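Local coordinates for hemolysin-related protein (Vibrio cholerae serotype O1, PDB 6MLT) that is a secreted, calcium-binding protein of the biofilm matrix that probably binds carbohydrate and aids adhesion, at residues Q30-V38 with S517-A527; Y215-S225 with E236-S244. All coordinates share one frame; numbering follows the deposited sequence.

Contact 1: Q30-V38 with S517-A527; sequences QVMAAPIVV and SGTLWEYPVVA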
loop_
_atom_site.group_PDB
_atom_site.type_symbol
_atom_site.label_atom_id
_atom_site.label_comp_id
_atom_site.label_asym_id
_atom_site.label_seq_id
_atom_site.Cartn_x
_atom_site.Cartn_y
_atom_site.Cartn_z
ATOM N N GLN A 30 30.079 -8.887 1.340
ATOM C CA GLN A 30 29.121 -8.710 2.427
ATOM C C GLN A 30 27.975 -7.835 1.941
ATOM O O GLN A 30 28.191 -6.901 1.164
ATOM C CB GLN A 30 29.785 -8.042 3.636
ATOM C CG GLN A 30 31.091 -8.677 4.100
ATOM C CD GLN A 30 30.870 -9.973 4.857
ATOM O OE1 GLN A 30 30.047 -10.041 5.767
ATOM N NE2 GLN A 30 31.605 -11.012 4.480
ATOM N N VAL A 31 26.759 -8.121 2.405
ATOM C CA VAL A 31 25.591 -7.336 2.009
ATOM C C VAL A 31 24.752 -7.041 3.244
ATOM O O VAL A 31 24.491 -7.936 4.057
ATOM C CB VAL A 31 24.755 -8.054 0.930
ATOM C CG1 VAL A 31 23.658 -7.145 0.419
ATOM C CG2 VAL A 31 25.647 -8.494 -0.225
ATOM N N MET A 32 24.335 -5.777 3.392
ATOM C CA MET A 32 23.538 -5.377 4.548
ATOM C C MET A 32 22.510 -4.310 4.176
ATOM O O MET A 32 22.105 -3.513 5.030
ATOM C CB MET A 32 24.462 -4.894 5.686
ATOM C CG MET A 32 23.789 -4.824 7.060
ATOM S SD MET A 32 24.957 -5.043 8.433
ATOM C CE MET A 32 26.179 -3.776 8.061
ATOM N N ALA A 33 22.070 -4.291 2.918
ATOM C CA ALA A 33 20.996 -3.421 2.466
ATOM C C ALA A 33 19.982 -4.257 1.702
ATOM O O ALA A 33 20.329 -5.261 1.073
ATOM C CB ALA A 33 21.515 -2.278 1.579
ATOM N N ALA A 34 18.725 -3.840 1.776
ATOM C CA ALA A 34 17.643 -4.650 1.238
ATOM C C ALA A 34 17.836 -4.863 -0.264
ATOM O O ALA A 34 18.266 -3.944 -0.973
ATOM C CB ALA A 34 16.290 -3.987 1.507
ATOM N N PRO A 35 17.520 -6.044 -0.781
ATOM C CA PRO A 35 17.685 -6.299 -2.215
ATOM C C PRO A 35 16.582 -5.638 -3.029
ATOM O O PRO A 35 15.478 -5.391 -2.546
ATOM C CB PRO A 35 17.601 -7.823 -2.312
ATOM C CG PRO A 35 16.679 -8.196 -1.184
ATOM C CD PRO A 35 16.911 -7.191 -0.087
ATOM N N ILE A 36 16.911 -5.374 -4.290
ATOM C CA ILE A 36 16.012 -4.786 -5.277
ATOM C C ILE A 36 15.823 -5.799 -6.393
ATOM O O ILE A 36 16.765 -6.514 -6.743
ATOM C CB ILE A 36 16.602 -3.469 -5.831
ATOM C CG1 ILE A 36 16.709 -2.412 -4.724
ATOM C CG2 ILE A 36 15.821 -2.963 -7.019
ATOM C CD1 ILE A 36 15.439 -2.125 -4.021
ATOM N N VAL A 37 14.620 -5.844 -6.970
ATOM C CA VAL A 37 14.257 -6.865 -7.952
ATOM C C VAL A 37 13.678 -6.187 -9.186
ATOM O O VAL A 37 12.612 -5.564 -9.114
ATOM C CB VAL A 37 13.252 -7.881 -7.386
ATOM C CG1 VAL A 37 12.849 -8.902 -8.457
ATOM C CG2 VAL A 37 13.841 -8.591 -6.178
ATOM N N VAL A 38 14.365 -6.336 -10.320
ATOM C CA VAL A 38 13.954 -5.761 -11.596
ATOM C C VAL A 38 14.549 -6.608 -12.720
ATOM O O VAL A 38 15.516 -7.349 -12.520
ATOM C CB VAL A 38 14.415 -4.294 -11.752
ATOM C CG1 VAL A 38 13.602 -3.362 -10.853
ATOM C CG2 VAL A 38 15.914 -4.169 -11.454
ATOM N N SER A 517 23.491 -11.268 10.104
ATOM C CA SER A 517 23.717 -9.873 9.755
ATOM C C SER A 517 24.053 -9.072 11.004
ATOM O O SER A 517 23.482 -9.311 12.077
ATOM C CB SER A 517 22.489 -9.264 9.065
ATOM O OG SER A 517 22.729 -7.897 8.751
ATOM N N GLY A 518 24.977 -8.117 10.860
ATOM C CA GLY A 518 25.124 -7.086 11.875
ATOM C C GLY A 518 23.859 -6.274 12.050
ATOM O O GLY A 518 23.629 -5.714 13.129
ATOM N N THR A 519 23.023 -6.242 11.014
ATOM C CA THR A 519 21.730 -5.570 10.897
ATOM C C THR A 519 21.886 -4.060 10.795
ATOM O O THR A 519 22.605 -3.420 11.573
ATOM C CB THR A 519 20.760 -5.917 12.042
ATOM O OG1 THR A 519 21.194 -5.328 13.271
ATOM C CG2 THR A 519 20.625 -7.430 12.197
ATOM N N LEU A 520 21.229 -3.507 9.777
ATOM C CA LEU A 520 20.979 -2.083 9.674
ATOM C C LEU A 520 19.473 -1.940 9.584
ATOM O O LEU A 520 18.773 -2.065 10.601
ATOM C CB LEU A 520 21.740 -1.495 8.480
ATOM C CG LEU A 520 23.256 -1.413 8.631
ATOM C CD1 LEU A 520 23.866 -1.052 7.285
ATOM C CD2 LEU A 520 23.630 -0.396 9.694
ATOM N N TRP A 521 18.917 -1.736 8.384
ATOM C CA TRP A 521 17.470 -1.695 8.210
ATOM C C TRP A 521 17.026 -2.509 6.996
ATOM O O TRP A 521 15.953 -2.244 6.440
ATOM C CB TRP A 521 16.988 -0.235 8.106
ATOM C CG TRP A 521 17.865 0.604 7.241
ATOM C CD1 TRP A 521 17.728 0.830 5.902
ATOM C CD2 TRP A 521 19.036 1.319 7.652
ATOM N NE1 TRP A 521 18.741 1.646 5.456
ATOM C CE2 TRP A 521 19.562 1.951 6.506
ATOM C CE3 TRP A 521 19.695 1.479 8.874
ATOM C CZ2 TRP A 521 20.714 2.727 6.545
ATOM C CZ3 TRP A 521 20.843 2.258 8.911
ATOM C CH2 TRP A 521 21.336 2.873 7.754
ATOM N N GLU A 522 17.812 -3.501 6.583
ATOM C CA GLU A 522 17.443 -4.352 5.462
ATOM C C GLU A 522 16.261 -5.243 5.842
ATOM O O GLU A 522 15.925 -5.394 7.017
ATOM C CB GLU A 522 18.642 -5.202 5.027
ATOM C CG GLU A 522 18.996 -6.389 5.947
ATOM C CD GLU A 522 19.973 -6.065 7.092
ATOM O OE1 GLU A 522 20.068 -4.893 7.539
ATOM O OE2 GLU A 522 20.635 -7.024 7.563
ATOM N N TYR A 523 15.624 -5.830 4.832
ATOM C CA TYR A 523 14.580 -6.815 5.070
ATOM C C TYR A 523 14.620 -7.853 3.959
ATOM O O TYR A 523 15.183 -7.605 2.887
ATOM C CB TYR A 523 13.187 -6.167 5.157
ATOM C CG TYR A 523 12.841 -5.221 4.022
ATOM C CD1 TYR A 523 12.553 -5.702 2.755
ATOM C CD2 TYR A 523 12.791 -3.847 4.222
ATOM C CE1 TYR A 523 12.242 -4.840 1.703
ATOM C CE2 TYR A 523 12.468 -2.971 3.173
ATOM C CZ TYR A 523 12.196 -3.486 1.920
ATOM O OH TYR A 523 11.869 -2.650 0.876
ATOM N N PRO A 524 14.044 -9.031 4.184
ATOM C CA PRO A 524 13.916 -10.004 3.096
ATOM C C PRO A 524 12.809 -9.588 2.140
ATOM O O PRO A 524 11.884 -8.855 2.500
ATOM C CB PRO A 524 13.560 -11.315 3.815
ATOM C CG PRO A 524 13.680 -11.023 5.291
ATOM C CD PRO A 524 13.502 -9.550 5.444
ATOM N N VAL A 525 12.913 -10.076 0.907
ATOM C CA VAL A 525 11.979 -9.733 -0.166
ATOM C C VAL A 525 11.449 -11.012 -0.797
ATOM O O VAL A 525 12.223 -11.928 -1.099
ATOM C CB VAL A 525 12.656 -8.852 -1.233
ATOM C CG1 VAL A 525 11.823 -8.787 -2.524
ATOM C CG2 VAL A 525 12.906 -7.452 -0.670
ATOM N N VAL A 526 10.140 -11.064 -1.023
ATOM C CA VAL A 526 9.530 -12.109 -1.837
ATOM C C VAL A 526 9.179 -11.507 -3.187
ATOM O O VAL A 526 8.551 -10.440 -3.260
ATOM C CB VAL A 526 8.289 -12.706 -1.158
ATOM C CG1 VAL A 526 7.576 -13.681 -2.096
ATOM C CG2 VAL A 526 8.687 -13.412 0.137
ATOM N N ALA A 527 9.582 -12.186 -4.255
ATOM C CA ALA A 527 9.217 -11.767 -5.598
ATOM C C ALA A 527 9.121 -12.984 -6.501
ATOM O O ALA A 527 9.886 -13.945 -6.356
ATOM C CB ALA A 527 10.225 -10.771 -6.173
HETATM O O HOH W 1 20.226 -1.438 5.459
#
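S517 OG, which M32 SD approaches to 3.6 Å, is gripped by three groups: it donates to E522 OE2 over 2.6 Å, accepts the backbone N-H of T519 in an ST turn, and is bonded by the side-chain amide of N542. E522 is held at its second oxygen too, since OE1 takes the backbone N-H of L520 in a nearly straight bond (168°); both oxygens use syn lone pairs, which fixes the carboxylate's rotation. M32 CG lies 3.8 Å from E522 OE1. Beyond it the thioether bends at chi3 (54°), and the M32 and L520 side chains cross at about a right angle, with M32 CE 3.7 Å from L520 CD1. One water bridges M32 O and W521 N. Farther along, A34 CB sits over the centre of the Y523 ring, 4.1 Å from its centroid and 7° off the normal, while the hydroxyl of that tyrosine bonds to Y576 O. P35 and V37 slide past V525. Strands 36-38 and 525-527 thus meet through side chains, joining two antiparallel sheets: the first pairs with strand 56-63, the second with strand 536-541. Strand 13-19 shares the latter sheet, consistent with a beta-propeller closed by its N-terminal strand.

Contact 2: Y215-S225 with E236-S244; sequences YQANDTVWFSS and ELVVSVPAS. With NA (sodium ion), chain G.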
loop_
_atom_site.group_PDB
_atom_site.type_symbol
_atom_site.label_atom_id
_atom_site.label_comp_id
_atom_site.label_asym_id
_atom_site.label_seq_id
_atom_site.Cartn_x
_atom_site.Cartn_y
_atom_site.Cartn_z
ATOM N N TYR A 215 5.858 17.117 11.759
ATOM C CA TYR A 215 5.647 16.376 12.994
ATOM C C TYR A 215 6.851 16.580 13.902
ATOM O O TYR A 215 7.984 16.292 13.507
ATOM C CB TYR A 215 5.439 14.893 12.701
ATOM C CG TYR A 215 5.216 14.060 13.941
ATOM C CD1 TYR A 215 4.132 14.305 14.767
ATOM C CD2 TYR A 215 6.089 13.037 14.289
ATOM C CE1 TYR A 215 3.917 13.560 15.906
ATOM C CE2 TYR A 215 5.880 12.278 15.433
ATOM C CZ TYR A 215 4.790 12.552 16.234
ATOM O OH TYR A 215 4.556 11.821 17.368
ATOM N N GLN A 216 6.608 17.076 15.109
ATOM C CA GLN A 216 7.674 17.320 16.076
ATOM C C GLN A 216 8.008 16.011 16.780
ATOM O O GLN A 216 7.181 15.458 17.513
ATOM C CB GLN A 216 7.250 18.393 17.077
ATOM N N ALA A 217 9.215 15.514 16.551
ATOM C CA ALA A 217 9.698 14.287 17.160
ATOM C C ALA A 217 10.942 14.586 17.985
ATOM O O ALA A 217 11.528 15.665 17.904
ATOM C CB ALA A 217 10.004 13.232 16.093
ATOM N N ASN A 218 11.349 13.601 18.780
ATOM C CA ASN A 218 12.487 13.746 19.675
ATOM C C ASN A 218 13.815 13.363 19.025
ATOM O O ASN A 218 14.866 13.533 19.652
ATOM C CB ASN A 218 12.243 12.903 20.932
ATOM C CG ASN A 218 10.953 13.291 21.646
ATOM O OD1 ASN A 218 10.073 12.457 21.897
ATOM N ND2 ASN A 218 10.834 14.565 21.962
ATOM N N ASP A 219 13.788 12.859 17.797
ATOM C CA ASP A 219 14.989 12.501 17.050
ATOM C C ASP A 219 14.564 12.368 15.594
ATOM O O ASP A 219 13.394 12.561 15.254
ATOM C CB ASP A 219 15.618 11.205 17.586
ATOM C CG ASP A 219 17.136 11.120 17.361
ATOM O OD1 ASP A 219 17.677 11.787 16.447
ATOM O OD2 ASP A 219 17.790 10.356 18.104
ATOM N N THR A 220 15.523 12.025 14.738
ATOM C CA THR A 220 15.268 11.892 13.306
ATOM C C THR A 220 14.117 10.929 13.046
ATOM O O THR A 220 14.065 9.839 13.619
ATOM C CB THR A 220 16.533 11.388 12.602
ATOM O OG1 THR A 220 17.615 12.291 12.856
ATOM C CG2 THR A 220 16.323 11.266 11.097
ATOM N N VAL A 221 13.208 11.330 12.157
ATOM C CA VAL A 221 12.144 10.453 11.685
ATOM C C VAL A 221 12.680 9.669 10.496
ATOM O O VAL A 221 13.141 10.258 9.510
ATOM C CB VAL A 221 10.888 11.247 11.297
ATOM C CG1 VAL A 221 9.810 10.317 10.785
ATOM C CG2 VAL A 221 10.373 12.059 12.481
ATOM N N TRP A 222 12.617 8.350 10.585
ATOM C CA TRP A 222 13.165 7.462 9.568
ATOM C C TRP A 222 12.033 7.047 8.624
ATOM O O TRP A 222 11.314 7.937 8.153
ATOM C CB TRP A 222 13.908 6.314 10.252
ATOM C CG TRP A 222 15.306 6.678 10.639
ATOM C CD1 TRP A 222 15.688 7.588 11.577
ATOM C CD2 TRP A 222 16.512 6.132 10.090
ATOM N NE1 TRP A 222 17.059 7.645 11.647
ATOM C CE2 TRP A 222 17.588 6.757 10.747
ATOM C CE3 TRP A 222 16.784 5.177 9.106
ATOM C CZ2 TRP A 222 18.917 6.459 10.454
ATOM C CZ3 TRP A 222 18.109 4.878 8.820
ATOM C CH2 TRP A 222 19.153 5.516 9.488
ATOM N N PHE A 223 11.830 5.766 8.338
ATOM C CA PHE A 223 10.964 5.371 7.244
ATOM C C PHE A 223 9.497 5.480 7.630
ATOM O O PHE A 223 9.119 5.400 8.805
ATOM C CB PHE A 223 11.303 3.949 6.798
ATOM C CG PHE A 223 12.689 3.826 6.232
ATOM C CD1 PHE A 223 12.948 4.214 4.930
ATOM C CD2 PHE A 223 13.738 3.354 7.003
ATOM C CE1 PHE A 223 14.228 4.123 4.406
ATOM C CE2 PHE A 223 15.018 3.266 6.480
ATOM C CZ PHE A 223 15.256 3.648 5.180
ATOM N N SER A 224 8.671 5.681 6.612
ATOM C CA SER A 224 7.249 5.861 6.779
ATOM C C SER A 224 6.512 4.975 5.789
ATOM O O SER A 224 7.083 4.473 4.813
ATOM C CB SER A 224 6.852 7.332 6.580
ATOM O OG SER A 224 7.187 7.764 5.274
ATOM N N SER A 225 5.237 4.773 6.088
ATOM C CA SER A 225 4.298 4.026 5.272
ATOM C C SER A 225 3.028 4.853 5.163
ATOM O O SER A 225 2.669 5.577 6.093
ATOM C CB SER A 225 3.956 2.660 5.900
ATOM O OG SER A 225 5.113 1.882 6.152
ATOM N N GLU A 236 -3.520 7.879 5.820
ATOM C CA GLU A 236 -2.815 8.004 7.083
ATOM C C GLU A 236 -1.352 7.652 6.860
ATOM O O GLU A 236 -0.997 6.944 5.917
ATOM C CB GLU A 236 -3.428 7.100 8.157
ATOM C CG GLU A 236 -4.683 7.671 8.824
ATOM C CD GLU A 236 -5.954 7.455 8.011
ATOM O OE1 GLU A 236 -6.200 6.309 7.570
ATOM O OE2 GLU A 236 -6.710 8.432 7.817
ATOM N N LEU A 237 -0.505 8.165 7.745
ATOM C CA LEU A 237 0.940 8.060 7.625
ATOM C C LEU A 237 1.484 7.398 8.884
ATOM O O LEU A 237 1.192 7.847 9.996
ATOM C CB LEU A 237 1.541 9.453 7.437
ATOM C CG LEU A 237 2.978 9.622 6.975
ATOM C CD1 LEU A 237 3.188 9.032 5.588
ATOM C CD2 LEU A 237 3.324 11.109 6.987
ATOM N N VAL A 238 2.246 6.322 8.712
ATOM C CA VAL A 238 2.908 5.634 9.819
ATOM C C VAL A 238 4.378 6.020 9.800
ATOM O O VAL A 238 5.031 5.916 8.757
ATOM C CB VAL A 238 2.752 4.107 9.705
ATOM C CG1 VAL A 238 3.285 3.433 10.959
ATOM C CG2 VAL A 238 1.299 3.735 9.473
ATOM N N VAL A 239 4.909 6.443 10.950
ATOM C CA VAL A 239 6.285 6.922 11.037
ATOM C C VAL A 239 6.996 6.254 12.208
ATOM O O VAL A 239 6.385 5.948 13.238
ATOM C CB VAL A 239 6.345 8.458 11.178
ATOM C CG1 VAL A 239 5.646 9.133 10.006
ATOM C CG2 VAL A 239 5.726 8.912 12.499
ATOM N N SER A 240 8.306 6.060 12.051
ATOM C CA SER A 240 9.169 5.456 13.065
ATOM C C SER A 240 10.299 6.410 13.425
ATOM O O SER A 240 10.945 6.978 12.537
ATOM C CB SER A 240 9.769 4.130 12.569
ATOM O OG SER A 240 8.800 3.100 12.481
ATOM N N VAL A 241 10.546 6.565 14.723
ATOM C CA VAL A 241 11.703 7.293 15.241
ATOM C C VAL A 241 12.550 6.298 16.026
ATOM O O VAL A 241 12.151 5.899 17.128
ATOM C CB VAL A 241 11.276 8.471 16.130
ATOM C CG1 VAL A 241 12.498 9.207 16.673
ATOM C CG2 VAL A 241 10.371 9.423 15.359
ATOM N N PRO A 242 13.703 5.866 15.521
ATOM C CA PRO A 242 14.457 4.817 16.225
ATOM C C PRO A 242 15.275 5.326 17.399
ATOM O O PRO A 242 15.482 4.601 18.377
ATOM C CB PRO A 242 15.364 4.242 15.128
ATOM C CG PRO A 242 15.511 5.344 14.128
ATOM C CD PRO A 242 14.217 6.107 14.160
ATOM N N ALA A 243 15.735 6.569 17.319
ATOM C CA ALA A 243 16.608 7.122 18.347
ATOM C C ALA A 243 17.787 6.179 18.585
ATOM O O ALA A 243 18.320 5.602 17.632
ATOM C CB ALA A 243 15.816 7.373 19.632
ATOM N N SER A 244 18.207 6.005 19.835
ATOM C CA SER A 244 19.326 5.125 20.135
ATOM C C SER A 244 19.036 4.364 21.419
ATOM O O SER A 244 18.146 4.718 22.191
ATOM C CB SER A 244 20.633 5.910 20.282
ATOM O OG SER A 244 20.641 6.598 21.521
HETATM NA NA NA G . -8.309 7.186 6.221
HETATM O O HOH W 2 15.909 8.574 15.304
#
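S225 and V238 form an antiparallel hydrogen-bonded pair, with S225 N to V238 O at 2.9 Å and V238 N to S225 O at 2.8 Å. S224 and V239 make the neighbouring non-hydrogen-bonded pair. Farther along, W222 and F223 both address S240: W222 N meets S240 O nearly head-on (C=O...N 176°), whereas the return bond from S240 N to F223 O is weak. Side chains extend the contact past the strand pairing. P242 CG packs over the five-membered ring of W222, 3.7 Å from its centroid and 23° off the normal; CG of the tryptophan is anti to its carbonyl carbon (chi1 -83°), which turns the indole over the proline. V241 CG2 touches both A217 CB and V221 CG2, each at 3.9 Å, and the V221 and V239 side chains cross obliquely, with V221 CG1 4.0 Å from V239 CB. A water joins T220 O to A243 N, and the N-H of T220 reaches D219 OD1 on its anti side, out of the carboxylate plane.

In the second shell, Q277 ties the two segments together: its NE2 bonds to S240 OG and F223 O, its OE1 to S225 OG. On the face bearing S224 and V239, both side chains rest on F199 of strand 197-200, in the preceding sheet. At the far end E236 chelates a sodium ion through both carboxylate oxygens (OE2 at 2.6 Å); N228, D230, D232 and the carbonyl of K234 complete the site, and L229 N bonds to E236 OE1. A hairpin whose connecting loop wraps a metal, with strands 224-227 and 236-241 opening a four-stranded antiparallel meander, is consistent with a beta-propeller blade carrying an FG-GAP-like metal-binding loop.

From the N terminus the chain first passes 30-38, later runs through 215-225 and, after ten intervening residues, returns at 236-244, closing the short hairpin loop of contact 2 around the sodium site. It then continues through the beta-prism lectin region before 517-527 comes back against 30-38. In contact 1, 478 residues lie between the segments, and contact 2 is among them; the two nest and do not cross. Contact 2 joins the connection from the preceding sheet to the first two strands of the next, whereas contact 1 packs a sheet made from both chain ends against that of strand 36-38, consistent with propeller ring closure. The contacts touch: W521 CD1 packs 3.7 Å from F223 CE2.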